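Local atomic coordinates of succinoglycan biosynthesis protein (Bacillus cereus ATCC 14579, PDB entry 2QGM), a protein that probably acts as a hydrolase of the erythromycin esterase family, although its substrate is not established. Residues W400-S409 and V420-F430. Sequence-based numbering, arbitrary orientation.
Sequences WVKAKRPLLS and VYFDTSLLEQF
Leu407 and Leu408 both hold CG anti to the backbone N, beside the carbonyl carbon (chi1 176° and 173°), which brings Leu407 CD1 to Leu426 CD1 and Leu408 CD1 onto the Tyr421 ring. The two leucines alternate between the faces of a two-stranded antiparallel sheet, 404-408 against 421-425, which is separate from the main mixed sheet of this erythromycin esterase family protein. Leu408 CD1 lies over one face of the Tyr421 ring in a CH-pi contact, 4.1 Å from the ring centroid, while its CB meets CE1 of the same ring. Pro406 CB also reaches the ring, at CD1, and the Tyr421 hydroxyl is tied to the carbonyl of Pro368. On the other face Leu407 meets Leu426, the first residue of helix 426-429. The two CD1 atoms are 3.7 Å apart, the side chains crossing nearly at right angles, and Leu407 CD2 touches Thr424 CG2 and, more loosely, Phe430 CE2.

The backbones pair through Arg405 with Thr424 and Leu407 with Phe422, each joined by two hydrogen bonds. A further bond, from Ser409 N to Val420 O, continues the pairing past the strand ends, where Ser409 O sits at the edge of the Phe422 ring, in its plane, 3.8 Å from CE2. On the Leu408 and Tyr421 face, Lys404 crosses Asp423 at about a right angle, CB 3.3 Å from OD1, then bends at the last torsion to make a long salt bridge from NZ to Glu428 OE1 (3.4 Å).

At the far end the N-cap of helix 426-429 is fastened to the end of helix 395-402. Ser425 OG accepts from Glu428 N and donates to Val401 O at 2.8 Å, the hydroxyl lying in the carbonyl plane of Val401, on a lone pair; the same oxygen takes a nearly straight bond from Leu427 N (174°), which stands above that plane.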
ATOM      1  N   TRP A 400      -4.698  16.898 -21.165  1.00 23.87           N
ATOM      2  CA  TRP A 400      -4.445  17.349 -19.804  1.00 25.37           C
ATOM      3  C   TRP A 400      -3.712  16.328 -18.928  1.00 24.94           C
ATOM      4  O   TRP A 400      -2.699  16.660 -18.312  1.00 25.44           O
ATOM      5  CB  TRP A 400      -5.771  17.744 -19.154  1.00 26.51           C
ATOM      6  CG  TRP A 400      -5.688  18.125 -17.703  1.00 28.89           C
ATOM      7  CD1 TRP A 400      -5.122  19.252 -17.177  1.00 28.87           C
ATOM      8  CD2 TRP A 400      -6.214  17.385 -16.597  1.00 28.38           C
ATOM      9  NE1 TRP A 400      -5.265  19.259 -15.809  1.00 28.98           N
ATOM     10  CE2 TRP A 400      -5.933  18.121 -15.428  1.00 28.89           C
ATOM     11  CE3 TRP A 400      -6.899  16.166 -16.479  1.00 29.79           C
ATOM     12  CZ2 TRP A 400      -6.312  17.680 -14.154  1.00 28.67           C
ATOM     13  CZ3 TRP A 400      -7.275  15.730 -15.207  1.00 29.08           C
ATOM     14  CH2 TRP A 400      -6.979  16.485 -14.069  1.00 29.08           C
ATOM     15  N   VAL A 401      -4.208  15.094 -18.865  1.00 25.10           N
ATOM     16  CA  VAL A 401      -3.562  14.075 -18.029  1.00 24.79           C
ATOM     17  C   VAL A 401      -2.176  13.665 -18.519  1.00 25.76           C
ATOM     18  O   VAL A 401      -1.356  13.182 -17.738  1.00 25.30           O
ATOM     19  CB  VAL A 401      -4.415  12.796 -17.918  1.00 23.33           C
ATOM     20  CG1 VAL A 401      -5.712  13.093 -17.182  1.00 22.93           C
ATOM     21  CG2 VAL A 401      -4.697  12.242 -19.296  1.00 22.20           C
ATOM     22  N   LYS A 402      -1.925  13.855 -19.812  1.00 27.15           N
ATOM     23  CA  LYS A 402      -0.639  13.505 -20.411  1.00 27.41           C
ATOM     24  C   LYS A 402       0.387  14.627 -20.282  1.00 28.14           C
ATOM     25  O   LYS A 402       1.581  14.425 -20.517  1.00 29.18           O
ATOM     26  CB  LYS A 402      -0.820  13.151 -21.892  1.00 26.89           C
ATOM     27  CG  LYS A 402      -1.506  11.811 -22.139  1.00 28.44           C
ATOM     28  CD  LYS A 402      -1.721  11.566 -23.622  1.00 29.80           C
ATOM     29  CE  LYS A 402      -2.307  10.185 -23.885  1.00 31.72           C
ATOM     30  NZ  LYS A 402      -1.353   9.097 -23.522  1.00 33.74           N
ATOM     31  N   ALA A 403      -0.081  15.813 -19.918  1.00 28.52           N
ATOM     32  CA  ALA A 403       0.793  16.969 -19.756  1.00 29.06           C
ATOM     33  C   ALA A 403       1.439  16.961 -18.376  1.00 30.10           C
ATOM     34  O   ALA A 403       0.979  16.266 -17.471  1.00 30.04           O
ATOM     35  CB  ALA A 403      -0.012  18.252 -19.951  1.00 29.85           C
ATOM     36  N   LYS A 404       2.516  17.726 -18.215  1.00 30.40           N
ATOM     37  CA  LYS A 404       3.194  17.800 -16.927  1.00 31.90           C
ATOM     38  C   LYS A 404       2.687  18.987 -16.123  1.00 31.18           C
ATOM     39  O   LYS A 404       2.719  20.130 -16.588  1.00 31.91           O
ATOM     40  CB  LYS A 404       4.711  17.914 -17.111  1.00 32.99           C
ATOM     41  CG  LYS A 404       5.387  16.644 -17.613  1.00 36.59           C
ATOM     42  CD  LYS A 404       6.902  16.748 -17.473  1.00 39.76           C
ATOM     43  CE  LYS A 404       7.607  15.521 -18.034  1.00 40.87           C
ATOM     44  NZ  LYS A 404       7.101  14.256 -17.431  1.00 42.07           N
ATOM     45  N   ARG A 405       2.213  18.704 -14.916  1.00 30.94           N
ATOM     46  CA  ARG A 405       1.687  19.732 -14.027  1.00 29.63           C
ATOM     47  C   ARG A 405       1.970  19.318 -12.590  1.00 27.92           C
ATOM     48  O   ARG A 405       2.274  18.157 -12.322  1.00 25.77           O
ATOM     49  CB  ARG A 405       0.174  19.870 -14.213  1.00 32.13           C
ATOM     50  CG  ARG A 405      -0.283  20.180 -15.634  1.00 37.23           C
ATOM     51  CD  ARG A 405      -0.133  21.655 -15.971  1.00 40.75           C
ATOM     52  NE  ARG A 405      -0.855  22.009 -17.194  1.00 43.49           N
ATOM     53  CZ  ARG A 405      -0.327  22.005 -18.416  1.00 44.50           C
ATOM     54  NH1 ARG A 405       0.943  21.669 -18.599  1.00 45.19           N
ATOM     55  NH2 ARG A 405      -1.077  22.336 -19.461  1.00 44.80           N
ATOM     56  N   PRO A 406       1.873  20.263 -11.644  1.00 26.50           N
ATOM     57  CA  PRO A 406       2.130  19.916 -10.245  1.00 25.57           C
ATOM     58  C   PRO A 406       1.135  18.875  -9.746  1.00 25.68           C
ATOM     59  O   PRO A 406      -0.058  18.948 -10.056  1.00 25.20           O
ATOM     60  CB  PRO A 406       1.971  21.250  -9.522  1.00 26.63           C
ATOM     61  CG  PRO A 406       2.388  22.251 -10.570  1.00 25.59           C
ATOM     62  CD  PRO A 406       1.698  21.716 -11.804  1.00 27.04           C
ATOM     63  N   LEU A 407       1.635  17.901  -8.992  1.00 23.28           N
ATOM     64  CA  LEU A 407       0.785  16.861  -8.425  1.00 21.57           C
ATOM     65  C   LEU A 407       1.045  16.844  -6.929  1.00 21.99           C
ATOM     66  O   LEU A 407       2.190  16.763  -6.488  1.00 19.65           O
ATOM     67  CB  LEU A 407       1.112  15.488  -9.017  1.00 21.91           C
ATOM     68  CG  LEU A 407       0.330  14.305  -8.424  1.00 19.58           C
ATOM     69  CD1 LEU A 407      -1.135  14.398  -8.829  1.00 19.73           C
ATOM     70  CD2 LEU A 407       0.919  12.999  -8.916  1.00 21.45           C
ATOM     71  N   LEU A 408      -0.026  16.924  -6.153  1.00 20.64           N
ATOM     72  CA  LEU A 408       0.080  16.930  -4.705  1.00 19.06           C
ATOM     73  C   LEU A 408       0.486  15.560  -4.187  1.00 19.07           C
ATOM     74  O   LEU A 408       0.032  14.545  -4.703  1.00 20.33           O
ATOM     75  CB  LEU A 408      -1.261  17.299  -4.085  1.00 18.52           C
ATOM     76  CG  LEU A 408      -1.310  17.167  -2.562  1.00 18.14           C
ATOM     77  CD1 LEU A 408      -0.452  18.266  -1.945  1.00 18.85           C
ATOM     78  CD2 LEU A 408      -2.760  17.247  -2.078  1.00 18.21           C
ATOM     79  N   SER A 409       1.333  15.540  -3.166  1.00 20.16           N
ATOM     80  CA  SER A 409       1.778  14.293  -2.556  1.00 19.42           C
ATOM     81  C   SER A 409       2.304  14.617  -1.164  1.00 19.37           C
ATOM     82  O   SER A 409       3.320  15.292  -1.010  1.00 18.88           O
ATOM     83  CB  SER A 409       2.864  13.637  -3.405  1.00 21.04           C
ATOM     84  OG  SER A 409       3.031  12.276  -3.039  1.00 21.86           O
ATOM     85  N   VAL A 420       5.396  19.823  -1.239  1.00 27.74           N
ATOM     86  CA  VAL A 420       4.389  18.773  -1.341  1.00 25.96           C
ATOM     87  C   VAL A 420       3.759  18.674  -2.731  1.00 25.16           C
ATOM     88  O   VAL A 420       2.805  17.923  -2.938  1.00 26.42           O
ATOM     89  CB  VAL A 420       3.269  18.965  -0.278  1.00 25.33           C
ATOM     90  CG1 VAL A 420       3.817  18.645   1.113  1.00 26.02           C
ATOM     91  CG2 VAL A 420       2.736  20.388  -0.325  1.00 26.65           C
ATOM     92  N   TYR A 421       4.288  19.441  -3.677  1.00 24.25           N
ATOM     93  CA  TYR A 421       3.811  19.409  -5.060  1.00 23.21           C
ATOM     94  C   TYR A 421       4.959  18.954  -5.949  1.00 24.22           C
ATOM     95  O   TYR A 421       6.099  19.389  -5.776  1.00 25.02           O
ATOM     96  CB  TYR A 421       3.298  20.784  -5.491  1.00 24.10           C
ATOM     97  CG  TYR A 421       1.865  21.012  -5.076  1.00 23.03           C
ATOM     98  CD1 TYR A 421       0.820  20.374  -5.742  1.00 22.99           C
ATOM     99  CD2 TYR A 421       1.555  21.824  -3.993  1.00 24.14           C
ATOM    100  CE1 TYR A 421      -0.504  20.543  -5.335  1.00 23.47           C
ATOM    101  CE2 TYR A 421       0.240  22.000  -3.573  1.00 22.94           C
ATOM    102  CZ  TYR A 421      -0.786  21.357  -4.246  1.00 23.64           C
ATOM    103  OH  TYR A 421      -2.082  21.527  -3.824  1.00 22.13           O
ATOM    104  N   PHE A 422       4.653  18.075  -6.896  1.00 22.99           N
ATOM    105  CA  PHE A 422       5.662  17.526  -7.787  1.00 22.62           C
ATOM    106  C   PHE A 422       5.249  17.546  -9.249  1.00 24.18           C
ATOM    107  O   PHE A 422       4.150  17.111  -9.601  1.00 23.48           O
ATOM    108  CB  PHE A 422       5.975  16.095  -7.355  1.00 23.38           C
ATOM    109  CG  PHE A 422       6.494  15.995  -5.950  1.00 24.26           C
ATOM    110  CD1 PHE A 422       7.859  16.092  -5.694  1.00 25.45           C
ATOM    111  CD2 PHE A 422       5.616  15.849  -4.879  1.00 23.49           C
ATOM    112  CE1 PHE A 422       8.346  16.048  -4.384  1.00 25.40           C
ATOM    113  CE2 PHE A 422       6.087  15.805  -3.565  1.00 25.65           C
ATOM    114  CZ  PHE A 422       7.455  15.905  -3.316  1.00 26.09           C
ATOM    115  N   ASP A 423       6.143  18.049 -10.093  1.00 25.11           N
ATOM    116  CA  ASP A 423       5.875  18.140 -11.517  1.00 25.90           C
ATOM    117  C   ASP A 423       5.947  16.775 -12.194  1.00 25.15           C
ATOM    118  O   ASP A 423       6.985  16.113 -12.188  1.00 23.25           O
ATOM    119  CB  ASP A 423       6.863  19.106 -12.171  1.00 30.24           C
ATOM    120  CG  ASP A 423       6.506  19.407 -13.607  1.00 33.04           C
ATOM    121  OD1 ASP A 423       6.634  18.497 -14.450  1.00 36.18           O
ATOM    122  OD2 ASP A 423       6.084  20.548 -13.888  1.00 35.41           O
ATOM    123  N   THR A 424       4.827  16.364 -12.781  1.00 25.01           N
ATOM    124  CA  THR A 424       4.743  15.079 -13.458  1.00 24.72           C
ATOM    125  C   THR A 424       3.438  14.980 -14.248  1.00 25.16           C
ATOM    126  O   THR A 424       2.645  15.920 -14.272  1.00 25.02           O
ATOM    127  CB  THR A 424       4.806  13.914 -12.435  1.00 25.38           C
ATOM    128  OG1 THR A 424       4.818  12.661 -13.128  1.00 26.58           O
ATOM    129  CG2 THR A 424       3.601  13.961 -11.505  1.00 25.03           C
ATOM    130  N   SER A 425       3.232  13.836 -14.891  1.00 24.63           N
ATOM    131  CA  SER A 425       2.026  13.591 -15.670  1.00 23.53           C
ATOM    132  C   SER A 425       1.116  12.671 -14.878  1.00 22.62           C
ATOM    133  O   SER A 425       1.580  11.686 -14.297  1.00 22.38           O
ATOM    134  CB  SER A 425       2.384  12.944 -17.008  1.00 25.93           C
ATOM    135  OG  SER A 425       1.304  12.199 -17.531  1.00 28.52           O
ATOM    136  N   LEU A 426      -0.177  12.978 -14.856  1.00 21.32           N
ATOM    137  CA  LEU A 426      -1.123  12.153 -14.105  1.00 20.50           C
ATOM    138  C   LEU A 426      -1.260  10.744 -14.680  1.00 19.56           C
ATOM    139  O   LEU A 426      -1.206   9.774 -13.931  1.00 17.18           O
ATOM    140  CB  LEU A 426      -2.488  12.840 -14.045  1.00 18.76           C
ATOM    141  CG  LEU A 426      -3.419  12.284 -12.960  1.00 19.25           C
ATOM    142  CD1 LEU A 426      -2.896  12.636 -11.562  1.00 18.60           C
ATOM    143  CD2 LEU A 426      -4.812  12.859 -13.170  1.00 19.07           C
ATOM    144  N   LEU A 427      -1.437  10.631 -15.999  1.00 20.35           N
ATOM    145  CA  LEU A 427      -1.566   9.322 -16.643  1.00 19.93           C
ATOM    146  C   LEU A 427      -0.280   8.507 -16.468  1.00 20.65           C
ATOM    147  O   LEU A 427      -0.310   7.280 -16.371  1.00 21.04           O
ATOM    148  CB  LEU A 427      -1.855   9.484 -18.136  1.00 22.27           C
ATOM    149  CG  LEU A 427      -1.819   8.176 -18.931  1.00 23.17           C
ATOM    150  CD1 LEU A 427      -2.939   7.239 -18.457  1.00 21.91           C
ATOM    151  CD2 LEU A 427      -1.955   8.474 -20.413  1.00 24.88           C
ATOM    152  N   GLU A 428       0.847   9.209 -16.440  1.00 21.41           N
ATOM    153  CA  GLU A 428       2.156   8.591 -16.271  1.00 23.20           C
ATOM    154  C   GLU A 428       2.198   7.801 -14.969  1.00 21.86           C
ATOM    155  O   GLU A 428       2.833   6.747 -14.884  1.00 19.96           O
ATOM    156  CB  GLU A 428       3.223   9.694 -16.244  1.00 25.36           C
ATOM    157  CG  GLU A 428       4.662   9.219 -16.162  1.00 30.13           C
ATOM    158  CD  GLU A 428       5.639  10.378 -16.031  1.00 33.09           C
ATOM    159  OE1 GLU A 428       5.477  11.379 -16.761  1.00 35.11           O
ATOM    160  OE2 GLU A 428       6.576  10.288 -15.208  1.00 36.23           O
ATOM    161  N   GLN A 429       1.507   8.321 -13.960  1.00 20.97           N
ATOM    162  CA  GLN A 429       1.480   7.709 -12.641  1.00 18.93           C
ATOM    163  C   GLN A 429       0.290   6.800 -12.371  1.00 18.71           C
ATOM    164  O   GLN A 429       0.449   5.731 -11.782  1.00 18.30           O
ATOM    165  CB  GLN A 429       1.500   8.807 -11.569  1.00 18.95           C
ATOM    166  CG  GLN A 429       2.582   9.848 -11.791  1.00 18.48           C
ATOM    167  CD  GLN A 429       3.960   9.256 -11.712  1.00 21.19           C
ATOM    168  OE1 GLN A 429       4.954   9.908 -12.067  1.00 22.90           O
ATOM    169  NE2 GLN A 429       4.044   8.021 -11.238  1.00 15.31           N
ATOM    170  N   PHE A 430      -0.899   7.214 -12.809  1.00 18.37           N
ATOM    171  CA  PHE A 430      -2.106   6.445 -12.533  1.00 17.94           C
ATOM    172  C   PHE A 430      -3.002   6.141 -13.732  1.00 17.79           C
ATOM    173  O   PHE A 430      -3.264   7.012 -14.567  1.00 17.55           O
ATOM    174  CB  PHE A 430      -2.950   7.188 -11.488  1.00 17.33           C
ATOM    175  CG  PHE A 430      -2.155   7.739 -10.320  1.00 15.84           C
ATOM    176  CD1 PHE A 430      -1.426   6.895  -9.484  1.00 16.47           C
ATOM    177  CD2 PHE A 430      -2.177   9.106 -10.035  1.00 18.18           C
ATOM    178  CE1 PHE A 430      -0.736   7.401  -8.379  1.00 14.95           C
ATOM    179  CE2 PHE A 430      -1.490   9.623  -8.933  1.00 18.22           C
ATOM    180  CZ  PHE A 430      -0.766   8.768  -8.100  1.00 16.49           C
TER